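Local coordinates for soluble lytic murein transglycosylase (Pseudomonas aeruginosa, PDB 5OHU), which probably cleaves the glycan strands of peptidoglycan as a lytic transglycosylase of the Slt family, acting at both strand ends and internal sites, at residues T148-W153 with G168-E173; K113-Y118 with D129-Q134. One frame throughout, in Å; residues are numbered along the deposited sequence.

Contact 1 (T148-W153 with G168-E173); sequences TSERLW and GLWQGE
The helical segments 148-153 and 168-172 run with their N-to-C directions 120° apart and their axes 10.5 Å from each other at closest, and S149 and W170 bring the two backbones nearest, with CA atoms 6.7 Å apart. W170 fills this gap: CG lies anti to its backbone N (chi1 -174°), which carries the indole across to helix 142-153 and lays one face on the start of that segment. S149 CB sits over the five-membered ring, 3.4 Å from its centroid and almost on the ring normal, a CH-pi contact. A small residue suits the place, since a flat indole can come this close to the backbone above it. The serine hydroxyl, buried here, is satisfied within its own helix by the carbonyl of G145. Farther along the indole, the backbone N of E150 lies over the same face, the CA of E150 is 3.8 Å from W170 CZ2, and OE1 stands at the ring's edge, in its plane; this carboxylate also forms a long, weak ion pair with K180.

Helix 142-153 and helix 161-172 are consecutive in the chain and belong to the all-helical N-terminal part of this protein, where helix after helix packs against its neighbour, as in the superhelical ring of Slt70-like enzymes. No hydrogen bond crosses between the two segments, and broad apolar surface does the joining. One turn on from S149, W153 meets the far end of the same indole. W170 CZ3 lies over one face of W153, 3.5 Å from its CG, with the ring planes turned 53° against each other, neither stacked nor edge-to-face. The W153 indole is held in place from outside the pair: its NE1 donates to the carbonyl of K180, R184 makes a cation-pi contact with it, and F167 meets it edge-to-face. L176 touches both indoles.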
ATOM      1  N   THR A 148      17.014   7.968 -21.814  1.00 23.63           N
ATOM      2  CA  THR A 148      16.626   6.687 -21.235  1.00 23.11           C
ATOM      3  C   THR A 148      17.716   6.155 -20.313  1.00 16.81           C
ATOM      4  O   THR A 148      17.424   5.659 -19.219  1.00 16.91           O
ATOM      5  CB  THR A 148      16.325   5.674 -22.341  1.00 23.69           C
ATOM      6  OG1 THR A 148      15.320   6.205 -23.211  1.00 26.73           O
ATOM      7  CG2 THR A 148      15.834   4.351 -21.742  1.00 17.61           C
ATOM      8  N   SER A 149      18.975   6.247 -20.746  1.00 20.00           N
ATOM      9  CA  SER A 149      20.095   5.814 -19.917  1.00 26.07           C
ATOM     10  C   SER A 149      20.103   6.532 -18.572  1.00 19.62           C
ATOM     11  O   SER A 149      20.194   5.896 -17.515  1.00 23.63           O
ATOM     12  CB  SER A 149      21.415   6.064 -20.650  1.00 26.13           C
ATOM     13  OG  SER A 149      21.450   5.398 -21.888  1.00 25.90           O
ATOM     14  N   GLU A 150      20.022   7.863 -18.594  1.00 22.95           N
ATOM     15  CA  GLU A 150      20.129   8.627 -17.355  1.00 28.42           C
ATOM     16  C   GLU A 150      19.003   8.278 -16.397  1.00 29.07           C
ATOM     17  O   GLU A 150      19.238   8.076 -15.201  1.00 35.20           O
ATOM     18  CB  GLU A 150      20.133  10.122 -17.659  1.00 36.39           C
ATOM     19  CG  GLU A 150      20.434  10.991 -16.458  1.00 49.64           C
ATOM     20  CD  GLU A 150      20.949  12.353 -16.857  1.00 60.51           C
ATOM     21  OE1 GLU A 150      21.817  12.425 -17.754  1.00 63.14           O
ATOM     22  OE2 GLU A 150      20.483  13.352 -16.278  1.00 69.35           O
ATOM     23  N   ARG A 151      17.777   8.176 -16.911  1.00 28.97           N
ATOM     24  CA  ARG A 151      16.641   7.818 -16.063  1.00 32.50           C
ATOM     25  C   ARG A 151      16.821   6.435 -15.439  1.00 19.89           C
ATOM     26  O   ARG A 151      16.500   6.222 -14.264  1.00 22.97           O
ATOM     27  CB  ARG A 151      15.348   7.876 -16.879  1.00 30.47           C
ATOM     28  CG  ARG A 151      14.097   7.513 -16.092  1.00 46.94           C
ATOM     29  CD  ARG A 151      12.860   7.429 -16.989  1.00 57.57           C
ATOM     30  NE  ARG A 151      12.933   6.333 -17.961  1.00 65.37           N
ATOM     31  CZ  ARG A 151      12.514   5.088 -17.732  1.00 70.30           C
ATOM     32  NH1 ARG A 151      11.991   4.755 -16.555  1.00 66.44           N
ATOM     33  NH2 ARG A 151      12.621   4.167 -18.686  1.00 71.50           N
ATOM     34  N   LEU A 152      17.300   5.470 -16.214  1.00 13.92           N
ATOM     35  CA  LEU A 152      17.557   4.159 -15.637  1.00 13.63           C
ATOM     36  C   LEU A 152      18.810   4.157 -14.783  1.00 19.56           C
ATOM     37  O   LEU A 152      18.953   3.284 -13.919  1.00 17.84           O
ATOM     38  CB  LEU A 152      17.675   3.101 -16.735  1.00 17.00           C
ATOM     39  CG  LEU A 152      16.321   2.854 -17.395  1.00 28.45           C
ATOM     40  CD1 LEU A 152      16.514   2.359 -18.833  1.00 28.22           C
ATOM     41  CD2 LEU A 152      15.543   1.866 -16.567  1.00 32.40           C
ATOM     42  N   TRP A 153      19.724   5.100 -15.025  1.00 16.59           N
ATOM     43  CA  TRP A 153      20.956   5.160 -14.253  1.00 16.72           C
ATOM     44  C   TRP A 153      20.707   5.785 -12.888  1.00 24.09           C
ATOM     45  O   TRP A 153      21.299   5.351 -11.892  1.00 21.36           O
ATOM     46  CB  TRP A 153      22.026   5.946 -15.023  1.00 20.57           C
ATOM     47  CG  TRP A 153      23.225   6.285 -14.182  1.00 24.57           C
ATOM     48  CD1 TRP A 153      23.463   7.455 -13.509  1.00 22.55           C
ATOM     49  CD2 TRP A 153      24.345   5.432 -13.911  1.00 23.23           C
ATOM     50  NE1 TRP A 153      24.658   7.382 -12.842  1.00 19.47           N
ATOM     51  CE2 TRP A 153      25.221   6.150 -13.067  1.00 18.06           C
ATOM     52  CE3 TRP A 153      24.685   4.125 -14.294  1.00 19.63           C
ATOM     53  CZ2 TRP A 153      26.407   5.606 -12.588  1.00 13.74           C
ATOM     54  CZ3 TRP A 153      25.858   3.583 -13.825  1.00 21.28           C
ATOM     55  CH2 TRP A 153      26.715   4.324 -12.982  1.00 18.96           C
ATOM     56  N   GLY A 168      27.198   1.022 -20.272  1.00 19.40           N
ATOM     57  CA  GLY A 168      28.444   0.919 -21.021  1.00 17.90           C
ATOM     58  C   GLY A 168      28.429   1.709 -22.318  1.00 24.02           C
ATOM     59  O   GLY A 168      29.387   2.418 -22.639  1.00 27.64           O
ATOM     60  N   LEU A 169      27.358   1.577 -23.103  1.00 30.82           N
ATOM     61  CA  LEU A 169      27.280   2.358 -24.335  1.00 34.95           C
ATOM     62  C   LEU A 169      27.232   3.842 -24.024  1.00 34.07           C
ATOM     63  O   LEU A 169      27.886   4.656 -24.688  1.00 34.49           O
ATOM     64  CB  LEU A 169      26.054   1.960 -25.145  1.00 28.11           C
ATOM     65  CG  LEU A 169      26.080   0.538 -25.672  1.00 34.51           C
ATOM     66  CD1 LEU A 169      24.702   0.207 -26.235  1.00 40.42           C
ATOM     67  CD2 LEU A 169      27.166   0.401 -26.735  1.00 26.11           C
ATOM     68  N   TRP A 170      26.459   4.197 -23.002  1.00 30.45           N
ATOM     69  CA  TRP A 170      26.286   5.584 -22.595  1.00 29.11           C
ATOM     70  C   TRP A 170      27.599   6.171 -22.085  1.00 28.13           C
ATOM     71  O   TRP A 170      27.989   7.280 -22.463  1.00 25.02           O
ATOM     72  CB  TRP A 170      25.197   5.593 -21.528  1.00 30.27           C
ATOM     73  CG  TRP A 170      24.713   6.866 -21.010  1.00 30.79           C
ATOM     74  CD1 TRP A 170      24.198   7.913 -21.719  1.00 33.31           C
ATOM     75  CD2 TRP A 170      24.579   7.201 -19.629  1.00 24.50           C
ATOM     76  NE1 TRP A 170      23.783   8.899 -20.853  1.00 33.77           N
ATOM     77  CE2 TRP A 170      24.014   8.486 -19.566  1.00 27.71           C
ATOM     78  CE3 TRP A 170      24.913   6.546 -18.437  1.00 22.15           C
ATOM     79  CZ2 TRP A 170      23.771   9.133 -18.356  1.00 28.97           C
ATOM     80  CZ3 TRP A 170      24.666   7.186 -17.238  1.00 22.53           C
ATOM     81  CH2 TRP A 170      24.094   8.467 -17.206  1.00 24.85           C
ATOM     82  N   GLN A 171      28.301   5.426 -21.232  1.00 27.67           N
ATOM     83  CA  GLN A 171      29.635   5.831 -20.801  1.00 33.20           C
ATOM     84  C   GLN A 171      30.599   5.917 -21.981  1.00 38.37           C
ATOM     85  O   GLN A 171      31.445   6.815 -22.034  1.00 37.58           O
ATOM     86  CB  GLN A 171      30.153   4.846 -19.756  1.00 29.99           C
ATOM     87  CG  GLN A 171      31.557   5.116 -19.259  1.00 33.82           C
ATOM     88  CD  GLN A 171      32.015   4.062 -18.277  1.00 45.20           C
ATOM     89  OE1 GLN A 171      31.763   2.870 -18.465  1.00 53.37           O
ATOM     90  NE2 GLN A 171      32.671   4.495 -17.207  1.00 45.34           N
ATOM     91  N   GLY A 172      30.496   4.982 -22.929  1.00 38.08           N
ATOM     92  CA  GLY A 172      31.367   5.011 -24.089  1.00 37.27           C
ATOM     93  C   GLY A 172      31.182   6.251 -24.938  1.00 34.54           C
ATOM     94  O   GLY A 172      32.109   6.683 -25.624  1.00 34.77           O
ATOM     95  N   GLU A 173      29.991   6.841 -24.911  1.00 39.59           N
ATOM     96  CA  GLU A 173      29.731   8.067 -25.646  1.00 36.68           C
ATOM     97  C   GLU A 173      29.891   9.306 -24.774  1.00 39.93           C
ATOM     98  O   GLU A 173      29.348  10.366 -25.105  1.00 39.48           O
ATOM     99  CB  GLU A 173      28.346   8.010 -26.285  1.00 46.89           C
ATOM    100  CG  GLU A 173      28.204   6.821 -27.225  1.00 60.06           C
ATOM    101  CD  GLU A 173      26.965   6.891 -28.085  1.00 74.75           C
ATOM    102  OE1 GLU A 173      26.407   7.999 -28.223  1.00 77.83           O
ATOM    103  OE2 GLU A 173      26.549   5.835 -28.617  1.00 78.43           O
TER

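Contact 2 (K113-Y118 with D129-Q134); sequences KTFVNY and DCLYGQ. With PO4 (phosphate ion), chain F.
F115 directs its ring at the backbone of the segment 129-134, and its tip, CZ, comes within 3.6 Å of L131 CB. With CG anti to the backbone N (chi1 179°), the phenyl group extends straight out from helix 112-118 and spans much of the 11.0 Å between the two helix axes, a distance that suits a long, flat, apolar side chain. Its CE1 corner rests 4.0 Å from Y132 CA, so the ring end straddles two successive residues. Y132 leaves its own helix beside this ring, and V116 CG1 approaches the edge of the phenol near its plane, 4.1 Å from CE1. L131 also touches A162 of helix 161-172, while the Y132 ring is stacked on that of Y119, between helices 112-118 and 126-138, successive helices whose short segments run 129° apart. The phenol OH donates a hydrogen bond of 2.8 Å to O1 of a phosphate ion, which probably came from the crystallisation liquor. Tyrosine suits the place because its ring carbons meet V116 while its hydroxyl takes a polar partner. No hydrogen bond crosses between the segments, so their contact is apolar packing, buried at F115 and L131 and more open at V116 and Y132.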
ATOM      1  N   LYS A 113      13.492  -4.621 -35.334  1.00 18.16           N
ATOM      2  CA  LYS A 113      12.213  -4.163 -35.866  1.00 25.88           C
ATOM      3  C   LYS A 113      11.044  -4.847 -35.168  1.00 27.56           C
ATOM      4  O   LYS A 113      10.025  -4.208 -34.877  1.00 36.09           O
ATOM      5  CB  LYS A 113      12.144  -4.399 -37.374  1.00 25.90           C
ATOM      6  CG  LYS A 113      13.007  -3.454 -38.199  1.00 35.78           C
ATOM      7  CD  LYS A 113      12.810  -3.700 -39.695  1.00 50.36           C
ATOM      8  CE  LYS A 113      13.501  -2.648 -40.553  1.00 59.89           C
ATOM      9  NZ  LYS A 113      14.925  -2.995 -40.833  1.00 68.34           N
ATOM     10  N   THR A 114      11.173  -6.141 -34.894  1.00 21.50           N
ATOM     11  CA  THR A 114      10.138  -6.864 -34.168  1.00 24.57           C
ATOM     12  C   THR A 114      10.136  -6.493 -32.687  1.00 24.48           C
ATOM     13  O   THR A 114       9.075  -6.411 -32.066  1.00 18.36           O
ATOM     14  CB  THR A 114      10.346  -8.369 -34.341  1.00 24.99           C
ATOM     15  OG1 THR A 114      10.519  -8.665 -35.734  1.00 23.27           O
ATOM     16  CG2 THR A 114       9.159  -9.135 -33.798  1.00 19.23           C
ATOM     17  N   PHE A 115      11.317  -6.279 -32.109  1.00 17.96           N
ATOM     18  CA  PHE A 115      11.395  -5.829 -30.724  1.00 24.67           C
ATOM     19  C   PHE A 115      10.591  -4.548 -30.512  1.00 24.50           C
ATOM     20  O   PHE A 115       9.739  -4.489 -29.620  1.00 17.40           O
ATOM     21  CB  PHE A 115      12.850  -5.617 -30.314  1.00 17.24           C
ATOM     22  CG  PHE A 115      13.018  -5.127 -28.899  1.00 16.85           C
ATOM     23  CD1 PHE A 115      13.030  -3.773 -28.614  1.00 16.62           C
ATOM     24  CD2 PHE A 115      13.199  -6.024 -27.860  1.00 16.74           C
ATOM     25  CE1 PHE A 115      13.178  -3.315 -27.304  1.00 16.28           C
ATOM     26  CE2 PHE A 115      13.349  -5.587 -26.558  1.00 18.23           C
ATOM     27  CZ  PHE A 115      13.352  -4.225 -26.274  1.00 16.17           C
ATOM     28  N   VAL A 116      10.840  -3.512 -31.327  1.00 17.67           N
ATOM     29  CA  VAL A 116      10.151  -2.255 -31.059  1.00 19.06           C
ATOM     30  C   VAL A 116       8.678  -2.335 -31.395  1.00 17.76           C
ATOM     31  O   VAL A 116       7.890  -1.561 -30.848  1.00 18.79           O
ATOM     32  CB  VAL A 116      10.761  -1.023 -31.765  1.00 19.05           C
ATOM     33  CG1 VAL A 116      12.131  -0.706 -31.203  1.00 21.29           C
ATOM     34  CG2 VAL A 116      10.764  -1.146 -33.303  1.00 17.77           C
ATOM     35  N   ASN A 117       8.267  -3.244 -32.270  1.00 18.15           N
ATOM     36  CA  ASN A 117       6.838  -3.364 -32.515  1.00 18.51           C
ATOM     37  C   ASN A 117       6.114  -3.847 -31.267  1.00 18.40           C
ATOM     38  O   ASN A 117       4.930  -3.557 -31.086  1.00 18.57           O
ATOM     39  CB  ASN A 117       6.564  -4.320 -33.679  1.00 18.98           C
ATOM     40  CG  ASN A 117       6.815  -3.687 -35.029  1.00 37.30           C
ATOM     41  OD1 ASN A 117       7.040  -2.479 -35.132  1.00 19.06           O
ATOM     42  ND2 ASN A 117       6.753  -4.501 -36.086  1.00 19.61           N
ATOM     43  N   TYR A 118       6.801  -4.590 -30.406  1.00 18.14           N
ATOM     44  CA  TYR A 118       6.161  -5.208 -29.257  1.00 18.08           C
ATOM     45  C   TYR A 118       6.649  -4.720 -27.910  1.00 17.60           C
ATOM     46  O   TYR A 118       6.053  -5.106 -26.896  1.00 17.54           O
ATOM     47  CB  TYR A 118       6.316  -6.736 -29.318  1.00 18.32           C
ATOM     48  CG  TYR A 118       5.398  -7.295 -30.360  1.00 18.86           C
ATOM     49  CD1 TYR A 118       4.083  -7.591 -30.058  1.00 19.15           C
ATOM     50  CD2 TYR A 118       5.827  -7.443 -31.666  1.00 19.11           C
ATOM     51  CE1 TYR A 118       3.233  -8.065 -31.020  1.00 19.69           C
ATOM     52  CE2 TYR A 118       4.987  -7.911 -32.632  1.00 19.64           C
ATOM     53  CZ  TYR A 118       3.692  -8.233 -32.303  1.00 19.93           C
ATOM     54  OH  TYR A 118       2.847  -8.701 -33.274  1.00 25.45           O
ATOM     55  N   ASP A 129      13.209  -1.913 -20.750  1.00 15.40           N
ATOM     56  CA  ASP A 129      13.540  -0.495 -20.859  1.00 19.91           C
ATOM     57  C   ASP A 129      15.000  -0.304 -21.245  1.00 15.81           C
ATOM     58  O   ASP A 129      15.326   0.522 -22.105  1.00 18.19           O
ATOM     59  CB  ASP A 129      13.230   0.225 -19.540  1.00 19.87           C
ATOM     60  CG  ASP A 129      11.772   0.094 -19.125  1.00 27.05           C
ATOM     61  OD1 ASP A 129      10.936  -0.356 -19.947  1.00 28.75           O
ATOM     62  OD2 ASP A 129      11.454   0.458 -17.969  1.00 31.25           O
ATOM     63  N   CYS A 130      15.893  -1.093 -20.658  1.00 15.85           N
ATOM     64  CA  CYS A 130      17.308  -0.950 -20.999  1.00 14.61           C
ATOM     65  C   CYS A 130      17.599  -1.422 -22.412  1.00 20.61           C
ATOM     66  O   CYS A 130      18.334  -0.751 -23.149  1.00 19.25           O
ATOM     67  CB  CYS A 130      18.154  -1.688 -19.973  1.00 18.32           C
ATOM     68  SG  CYS A 130      18.191  -0.660 -18.470  1.00 34.40           S
ATOM     69  N   LEU A 131      17.008  -2.556 -22.821  1.00 15.06           N
ATOM     70  CA  LEU A 131      17.120  -2.976 -24.213  1.00 15.33           C
ATOM     71  C   LEU A 131      16.560  -1.908 -25.144  1.00 16.34           C
ATOM     72  O   LEU A 131      17.101  -1.677 -26.228  1.00 16.13           O
ATOM     73  CB  LEU A 131      16.397  -4.309 -24.407  1.00 15.56           C
ATOM     74  CG  LEU A 131      17.081  -5.474 -23.680  1.00 20.15           C
ATOM     75  CD1 LEU A 131      16.216  -6.722 -23.703  1.00 15.81           C
ATOM     76  CD2 LEU A 131      18.415  -5.741 -24.338  1.00 15.63           C
ATOM     77  N   TYR A 132      15.483  -1.228 -24.731  1.00 15.37           N
ATOM     78  CA  TYR A 132      14.925  -0.181 -25.585  1.00 15.49           C
ATOM     79  C   TYR A 132      15.876   1.001 -25.704  1.00 16.54           C
ATOM     80  O   TYR A 132      16.037   1.570 -26.792  1.00 15.56           O
ATOM     81  CB  TYR A 132      13.568   0.275 -25.054  1.00 16.60           C
ATOM     82  CG  TYR A 132      12.877   1.279 -25.939  1.00 20.86           C
ATOM     83  CD1 TYR A 132      12.525   0.958 -27.258  1.00 17.97           C
ATOM     84  CD2 TYR A 132      12.573   2.557 -25.456  1.00 21.68           C
ATOM     85  CE1 TYR A 132      11.882   1.889 -28.076  1.00 18.83           C
ATOM     86  CE2 TYR A 132      11.923   3.497 -26.250  1.00 26.42           C
ATOM     87  CZ  TYR A 132      11.575   3.160 -27.553  1.00 30.96           C
ATOM     88  OH  TYR A 132      10.938   4.102 -28.326  1.00 32.11           O
ATOM     89  N   GLY A 133      16.513   1.389 -24.595  1.00 16.53           N
ATOM     90  CA  GLY A 133      17.557   2.400 -24.680  1.00 15.05           C
ATOM     91  C   GLY A 133      18.666   2.016 -25.644  1.00 15.20           C
ATOM     92  O   GLY A 133      19.139   2.846 -26.425  1.00 27.56           O
ATOM     93  N   GLN A 134      19.090   0.750 -25.610  1.00 19.59           N
ATOM     94  CA  GLN A 134      20.074   0.275 -26.580  1.00 18.70           C
ATOM     95  C   GLN A 134      19.562   0.456 -28.002  1.00 23.52           C
ATOM     96  O   GLN A 134      20.297   0.913 -28.889  1.00 25.31           O
ATOM     97  CB  GLN A 134      20.419  -1.200 -26.328  1.00 20.65           C
ATOM     98  CG  GLN A 134      21.227  -1.472 -25.055  1.00 24.53           C
ATOM     99  CD  GLN A 134      21.487  -2.964 -24.809  1.00 25.85           C
ATOM    100  OE1 GLN A 134      21.357  -3.448 -23.681  1.00 29.33           O
ATOM    101  NE2 GLN A 134      21.838  -3.697 -25.866  1.00 20.72           N
TER
HETATM  102  P   PO4 F 705      10.338   4.157 -32.361  1.00102.97           P
HETATM  103  O1  PO4 F 705      11.117   3.938 -31.085  1.00102.53           O
HETATM  104  O2  PO4 F 705      10.936   3.340 -33.484  1.00 91.92           O
HETATM  105  O3  PO4 F 705      10.371   5.620 -32.743  1.00103.45           O
HETATM  106  O4  PO4 F 705       8.910   3.731 -32.117  1.00107.37           O

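How the contacts relate
Contact 2 closes along the chain before contact 1 opens, with about 15 Å between their centres. Helix 126-138, which supplies 129-134, and helix 142-153, which supplies 148-153, follow each other in the chain and also touch: L152 CD1 packs 3.5 Å from C130 SG, and T148 CG2 lies 3.9 Å from G133 CA. The disulfide between C130 and C163 ties helix 126-138 to helix 161-172, so it links one helix of each contact. Besides the phosphate bonded to Y132, the side chain of W153 is about 4 Å from a bound phosphate and that of L131 about 3 Å from another (nearest atoms), probably all from the crystallisation liquor. Contacts 1 and 2 lie about 32 and 31 Å from the chain's centre, measured from their own centres, on the same side.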